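Local atomic coordinates of glycine oxidase (Bacillus cereus ATCC 14579, PDB entry 7CYX), a protein that probably catalyses the FAD-dependent oxidation of glycine by oxygen to glyoxylate, ammonium and hydrogen peroxide, a step linked to thiamine diphosphate biosynthesis. Residues A[230-235]-A[260-265]; A[150-155]-A[252-257]. All coordinates share one frame; numbering follows the deposited sequence.

Contact 1: residues A[230-235]-A[260-265]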
loop_
_atom_site.group_PDB
_atom_site.type_symbol
_atom_site.label_atom_id
_atom_site.label_comp_id
_atom_site.label_asym_id
_atom_site.label_seq_id
_atom_site.Cartn_x
_atom_site.Cartn_y
_atom_site.Cartn_z
ATOM N N GLY A 230 -2.326 16.181 17.633
ATOM C CA GLY A 230 -3.103 14.978 17.970
ATOM C C GLY A 230 -2.209 13.763 17.987
ATOM O O GLY A 230 -1.404 13.598 17.061
ATOM N N GLU A 231 -2.329 12.963 19.058
ATOM C CA GLU A 231 -1.523 11.792 19.286
ATOM C C GLU A 231 -2.393 10.579 19.010
ATOM O O GLU A 231 -3.552 10.580 19.412
ATOM C CB GLU A 231 -1.026 11.715 20.732
ATOM C CG GLU A 231 0.126 12.643 21.039
ATOM C CD GLU A 231 0.119 13.207 22.446
ATOM O OE1 GLU A 231 -0.904 13.826 22.815
ATOM O OE2 GLU A 231 1.131 13.007 23.169
ATOM N N VAL A 232 -1.822 9.583 18.310
ATOM C CA VAL A 232 -2.536 8.381 17.977
ATOM C C VAL A 232 -1.635 7.152 18.150
ATOM O O VAL A 232 -0.411 7.233 18.122
ATOM C CB VAL A 232 -3.211 8.461 16.594
ATOM C CG1 VAL A 232 -2.973 9.785 15.891
ATOM C CG2 VAL A 232 -2.872 7.287 15.698
ATOM N N VAL A 233 -2.303 6.013 18.377
ATOM C CA VAL A 233 -1.702 4.718 18.657
ATOM C C VAL A 233 -2.192 3.734 17.594
ATOM O O VAL A 233 -3.311 3.864 17.093
ATOM C CB VAL A 233 -2.091 4.266 20.074
ATOM C CG1 VAL A 233 -2.078 2.761 20.222
ATOM C CG2 VAL A 233 -1.228 4.926 21.133
ATOM N N ALA A 234 -1.353 2.750 17.263
ATOM C CA ALA A 234 -1.709 1.711 16.290
ATOM C C ALA A 234 -1.337 0.343 16.857
ATOM O O ALA A 234 -0.251 0.168 17.409
ATOM C CB ALA A 234 -0.994 1.953 14.973
ATOM N N VAL A 235 -2.239 -0.626 16.702
ATOM C CA VAL A 235 -1.939 -1.982 17.071
ATOM C C VAL A 235 -2.285 -2.904 15.901
ATOM O O VAL A 235 -3.067 -2.556 15.033
ATOM C CB VAL A 235 -2.694 -2.369 18.349
ATOM C CG1 VAL A 235 -2.393 -1.402 19.482
ATOM C CG2 VAL A 235 -4.189 -2.471 18.104
ATOM N N ARG A 260 -4.373 -4.036 10.895
ATOM C CA ARG A 260 -3.966 -2.864 11.654
ATOM C C ARG A 260 -5.207 -2.141 12.227
ATOM O O ARG A 260 -6.201 -1.903 11.503
ATOM C CB ARG A 260 -3.125 -1.958 10.746
ATOM C CG ARG A 260 -2.362 -0.871 11.495
ATOM C CD ARG A 260 -1.234 -0.217 10.708
ATOM N NE ARG A 260 -1.551 1.134 10.308
ATOM C CZ ARG A 260 -0.782 2.197 10.523
ATOM N NH1 ARG A 260 0.331 2.106 11.231
ATOM N NH2 ARG A 260 -1.121 3.354 9.992
ATOM N N TYR A 261 -5.141 -1.784 13.524
ATOM C CA TYR A 261 -6.155 -0.962 14.247
ATOM C C TYR A 261 -5.512 0.357 14.683
ATOM O O TYR A 261 -4.476 0.357 15.372
ATOM C CB TYR A 261 -6.788 -1.777 15.387
ATOM C CG TYR A 261 -7.496 -2.982 14.826
ATOM C CD1 TYR A 261 -6.780 -4.115 14.520
ATOM C CD2 TYR A 261 -8.820 -2.925 14.421
ATOM C CE1 TYR A 261 -7.364 -5.203 13.909
ATOM C CE2 TYR A 261 -9.433 -4.011 13.821
ATOM C CZ TYR A 261 -8.693 -5.147 13.549
ATOM O OH TYR A 261 -9.244 -6.229 12.940
ATOM N N VAL A 262 -6.115 1.472 14.244
ATOM C CA VAL A 262 -5.618 2.823 14.529
ATOM C C VAL A 262 -6.603 3.518 15.466
ATOM O O VAL A 262 -7.810 3.527 15.182
ATOM C CB VAL A 262 -5.408 3.635 13.234
ATOM C CG1 VAL A 262 -5.051 5.076 13.517
ATOM C CG2 VAL A 262 -4.356 3.008 12.343
ATOM N N ILE A 263 -6.075 4.098 16.559
ATOM C CA ILE A 263 -6.851 4.523 17.722
ATOM C C ILE A 263 -6.367 5.891 18.195
ATOM O O ILE A 263 -5.204 6.050 18.545
ATOM C CB ILE A 263 -6.703 3.511 18.873
ATOM C CG1 ILE A 263 -6.815 2.058 18.419
ATOM C CG2 ILE A 263 -7.683 3.827 19.986
ATOM C CD1 ILE A 263 -6.176 1.084 19.370
ATOM N N GLY A 264 -7.296 6.838 18.297
ATOM C CA GLY A 264 -6.991 8.216 18.642
ATOM C C GLY A 264 -8.266 9.027 18.872
ATOM O O GLY A 264 -9.351 8.468 18.861
ATOM N N ALA A 265 -8.148 10.333 19.119
ATOM C CA ALA A 265 -6.891 11.048 19.125
ATOM C C ALA A 265 -6.999 12.227 20.100
ATOM O O ALA A 265 -8.063 12.850 20.199
ATOM C CB ALA A 265 -6.599 11.505 17.716
#
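The ring of Tyr-261 offers its edge to the carbonyl of Val-235, whose O lies near the ring plane, 4.1 Å from Tyr-261 CD1. The second flat group, the guanidinium of Arg-260, meets the methyl of Ala-234 obliquely, with NH1 of Arg-260 4.0 Å from CB of Ala-234; NH1 also forms a salt bridge to Glu-301. With Tyr-261 CG anti to its carbonyl carbon (chi1 -62°), the ring swings away from 230-235, and its hydroxyl reaches the backbone N of Leu-241. The closest side-chain touch to Val-235 comes from the tyrosine CB, met by Val-235 CG2 at 3.8 Å with the two side chains crossing at about a right angle. These residues sit on neighbouring antiparallel strands of the large mixed sheet that, as in other D-amino acid oxidase family members, probably forms the substrate-binding domain beside the flavin. Two hydrogen-bonded pairs hold the strands. Tyr-261 N to Val-235 O (2.7 Å) is almost straight, 175° at the hydrogen, and Val-233 N donates to Ile-263 O at 2.9 Å; the reciprocal bonds complete both pairs. Between them Ala-234 and Val-262 form a non-hydrogen-bonded pair, where Ala-234 CA comes to 3.2 Å from Tyr-261 O in a CA-H...O contact. The sheet has two unlike faces. Val-233, Val-235, Tyr-261 and Ile-263 project from one, where Ile-263 packs on Ile-284 and Ala-288 of helix 278-291. Val-232, Ala-234 and Val-262 project from the other, and CG2 of Val-232 touches CG1 of Val-262 at 3.8 Å. Val-232 and Ala-265 both contact the FAD, while Glu-231 turns its carboxylate to Lys-268, Thr-266 and Ser-280.

Contact 2: residues A[150-155]-A[252-257]; sequences DGHVIA and YITPKR
Lys-256 sends its ammonium group between His-152 and Val-153, and this is the tight, hydrogen-bonded part of the contact, on the buried His-152. NZ donates to His-152 ND1 at 3.0 Å, lying within 1° of the imidazole plane, and to Val-153 O at 2.7 Å, this time from above the carbonyl plane rather than along a lone pair. Ala-47 O is a third acceptor, so three bonds grip the nitrogen and probably stabilise its positive charge. The lysine chain bends once, at chi2 (-65°), and then runs extended, which carries NZ across to the other segment. The imidazole is also packed from the 252-257 strand: Thr-254 CG2 approaches ND1 of His-152 to 3.6 Å, and the carbonyl O of Pro-255 comes within 3.2 Å of His-152 CE1, both obliquely to the ring. The strands within the two segments belong to different sheets. Strand 151-152 pairs with strand 49-50 beside the flavin, whereas strand 251-256 lies in the large sheet, and Leu-49, an FAD-binding residue, touches both His-152 and Thr-254. The solvent side begins at Ile-154, the N-cap residue of helix 155-168. Here both partners are partly exposed and meet by van der Waals packing, a methyl over a charged flat group: CD1 of Ile-154 sits over the centre of one face of the Arg-257 guanidinium, 3.4 Å from CZ, the isoleucine standing nearly perpendicular to the arginine chain. Arg-257 makes a long, weak ion pair with Asp-87 and packs on Gly-85 of the second subunit.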
loop_
_atom_site.group_PDB
_atom_site.type_symbol
_atom_site.label_atom_id
_atom_site.label_comp_id
_atom_site.label_asym_id
_atom_site.label_seq_id
_atom_site.Cartn_x
_atom_site.Cartn_y
_atom_site.Cartn_z
ATOM N N ASP A 150 -20.869 5.571 4.877
ATOM C CA ASP A 150 -19.623 6.183 5.309
ATOM C C ASP A 150 -18.473 5.209 5.038
ATOM O O ASP A 150 -18.677 4.037 4.858
ATOM C CB ASP A 150 -19.650 6.593 6.784
ATOM C CG ASP A 150 -20.214 7.983 7.043
ATOM O OD1 ASP A 150 -20.754 8.598 6.092
ATOM O OD2 ASP A 150 -20.129 8.437 8.208
ATOM N N GLY A 151 -17.265 5.738 5.045
ATOM C CA GLY A 151 -16.086 4.897 4.823
ATOM C C GLY A 151 -14.822 5.661 5.119
ATOM O O GLY A 151 -14.895 6.700 5.746
ATOM N N HIS A 152 -13.700 5.157 4.646
ATOM C CA HIS A 152 -12.439 5.855 4.943
ATOM C C HIS A 152 -11.387 5.473 3.912
ATOM O O HIS A 152 -11.628 4.589 3.099
ATOM C CB HIS A 152 -11.978 5.489 6.352
ATOM C CG HIS A 152 -11.938 4.025 6.585
ATOM N ND1 HIS A 152 -10.789 3.375 6.922
ATOM C CD2 HIS A 152 -12.892 3.083 6.497
ATOM C CE1 HIS A 152 -11.043 2.094 7.056
ATOM N NE2 HIS A 152 -12.318 1.892 6.801
ATOM N N VAL A 153 -10.258 6.157 3.978
ATOM C CA VAL A 153 -9.113 5.899 3.076
ATOM C C VAL A 153 -7.836 5.890 3.911
ATOM O O VAL A 153 -7.900 6.082 5.117
ATOM C CB VAL A 153 -9.035 6.989 2.000
ATOM C CG1 VAL A 153 -10.103 6.805 0.948
ATOM C CG2 VAL A 153 -9.108 8.374 2.608
ATOM N N ILE A 154 -6.724 5.605 3.260
ATOM C CA ILE A 154 -5.408 5.677 3.935
ATOM C C ILE A 154 -4.811 7.018 3.521
ATOM O O ILE A 154 -4.314 7.123 2.408
ATOM C CB ILE A 154 -4.545 4.468 3.559
ATOM C CG1 ILE A 154 -5.182 3.189 4.090
ATOM C CG2 ILE A 154 -3.133 4.639 4.073
ATOM C CD1 ILE A 154 -4.882 1.985 3.271
ATOM N N ALA A 155 -4.920 7.998 4.410
ATOM C CA ALA A 155 -4.497 9.391 4.175
ATOM C C ALA A 155 -3.150 9.486 3.466
ATOM O O ALA A 155 -3.093 10.136 2.450
ATOM C CB ALA A 155 -4.503 10.149 5.469
ATOM N N TYR A 252 -11.886 7.575 18.086
ATOM C CA TYR A 252 -12.195 6.543 17.080
ATOM C C TYR A 252 -11.233 5.370 17.144
ATOM O O TYR A 252 -10.106 5.501 17.566
ATOM C CB TYR A 252 -12.064 7.138 15.683
ATOM C CG TYR A 252 -10.732 7.787 15.442
ATOM C CD1 TYR A 252 -9.634 7.032 15.091
ATOM C CD2 TYR A 252 -10.563 9.144 15.598
ATOM C CE1 TYR A 252 -8.401 7.612 14.888
ATOM C CE2 TYR A 252 -9.339 9.744 15.393
ATOM C CZ TYR A 252 -8.254 8.974 15.039
ATOM O OH TYR A 252 -7.044 9.549 14.834
ATOM N N ILE A 253 -11.760 4.235 16.722
ATOM C CA ILE A 253 -10.997 2.981 16.536
ATOM C C ILE A 253 -11.258 2.646 15.079
ATOM O O ILE A 253 -12.403 2.575 14.704
ATOM C CB ILE A 253 -11.480 1.860 17.461
ATOM C CG1 ILE A 253 -11.491 2.295 18.923
ATOM C CG2 ILE A 253 -10.635 0.624 17.252
ATOM C CD1 ILE A 253 -11.654 1.161 19.885
ATOM N N THR A 254 -10.221 2.521 14.277
ATOM C CA THR A 254 -10.510 2.226 12.868
ATOM C C THR A 254 -9.636 1.095 12.371
ATOM O O THR A 254 -8.464 1.089 12.684
ATOM C CB THR A 254 -10.142 3.402 11.970
ATOM O OG1 THR A 254 -11.079 4.412 12.293
ATOM C CG2 THR A 254 -10.280 3.091 10.501
ATOM N N PRO A 255 -10.207 0.105 11.675
ATOM C CA PRO A 255 -9.388 -0.880 10.972
ATOM C C PRO A 255 -8.672 -0.229 9.785
ATOM O O PRO A 255 -9.147 0.787 9.281
ATOM C CB PRO A 255 -10.392 -1.915 10.446
ATOM C CG PRO A 255 -11.681 -1.120 10.318
ATOM C CD PRO A 255 -11.649 -0.134 11.479
ATOM N N LYS A 256 -7.547 -0.828 9.375
ATOM C CA LYS A 256 -6.873 -0.544 8.124
ATOM C C LYS A 256 -6.393 -1.871 7.519
ATOM O O LYS A 256 -6.235 -2.842 8.255
ATOM C CB LYS A 256 -5.689 0.405 8.348
ATOM C CG LYS A 256 -6.058 1.792 8.850
ATOM C CD LYS A 256 -6.859 2.580 7.843
ATOM C CE LYS A 256 -7.228 3.966 8.327
ATOM N NZ LYS A 256 -8.157 4.630 7.382
ATOM N N ARG A 257 -6.186 -1.887 6.188
ATOM C CA ARG A 257 -5.549 -2.976 5.457
ATOM C C ARG A 257 -4.516 -3.650 6.359
ATOM O O ARG A 257 -3.637 -2.962 6.937
ATOM C CB ARG A 257 -4.670 -2.489 4.298
ATOM C CG ARG A 257 -5.387 -1.835 3.130
ATOM C CD ARG A 257 -4.542 -2.020 1.883
ATOM N NE ARG A 257 -4.356 -0.843 1.044
ATOM C CZ ARG A 257 -3.280 -0.068 1.074
ATOM N NH1 ARG A 257 -3.208 0.956 0.241
ATOM N NH2 ARG A 257 -2.308 -0.294 1.950
#

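From the N terminus, the chain passes first through 150-155, then 230-235, 252-257 and 260-265, so the two contacts cross. Contact 2 closes a long loop of 96 residues between its segments; contact 1 closes a short one of 24, which opens within that loop and ends beyond it. Strand 251-256 therefore lies inside the loop of contact 1 and next to its second strand in the sheet, with probable hydrogen bonds from Thr-254 N to Val-262 O and from Tyr-252 N to Gly-264 O. Contact 1 joins strands within the large sheet, and contact 2 ties that sheet to the segment leading into helix 155-168.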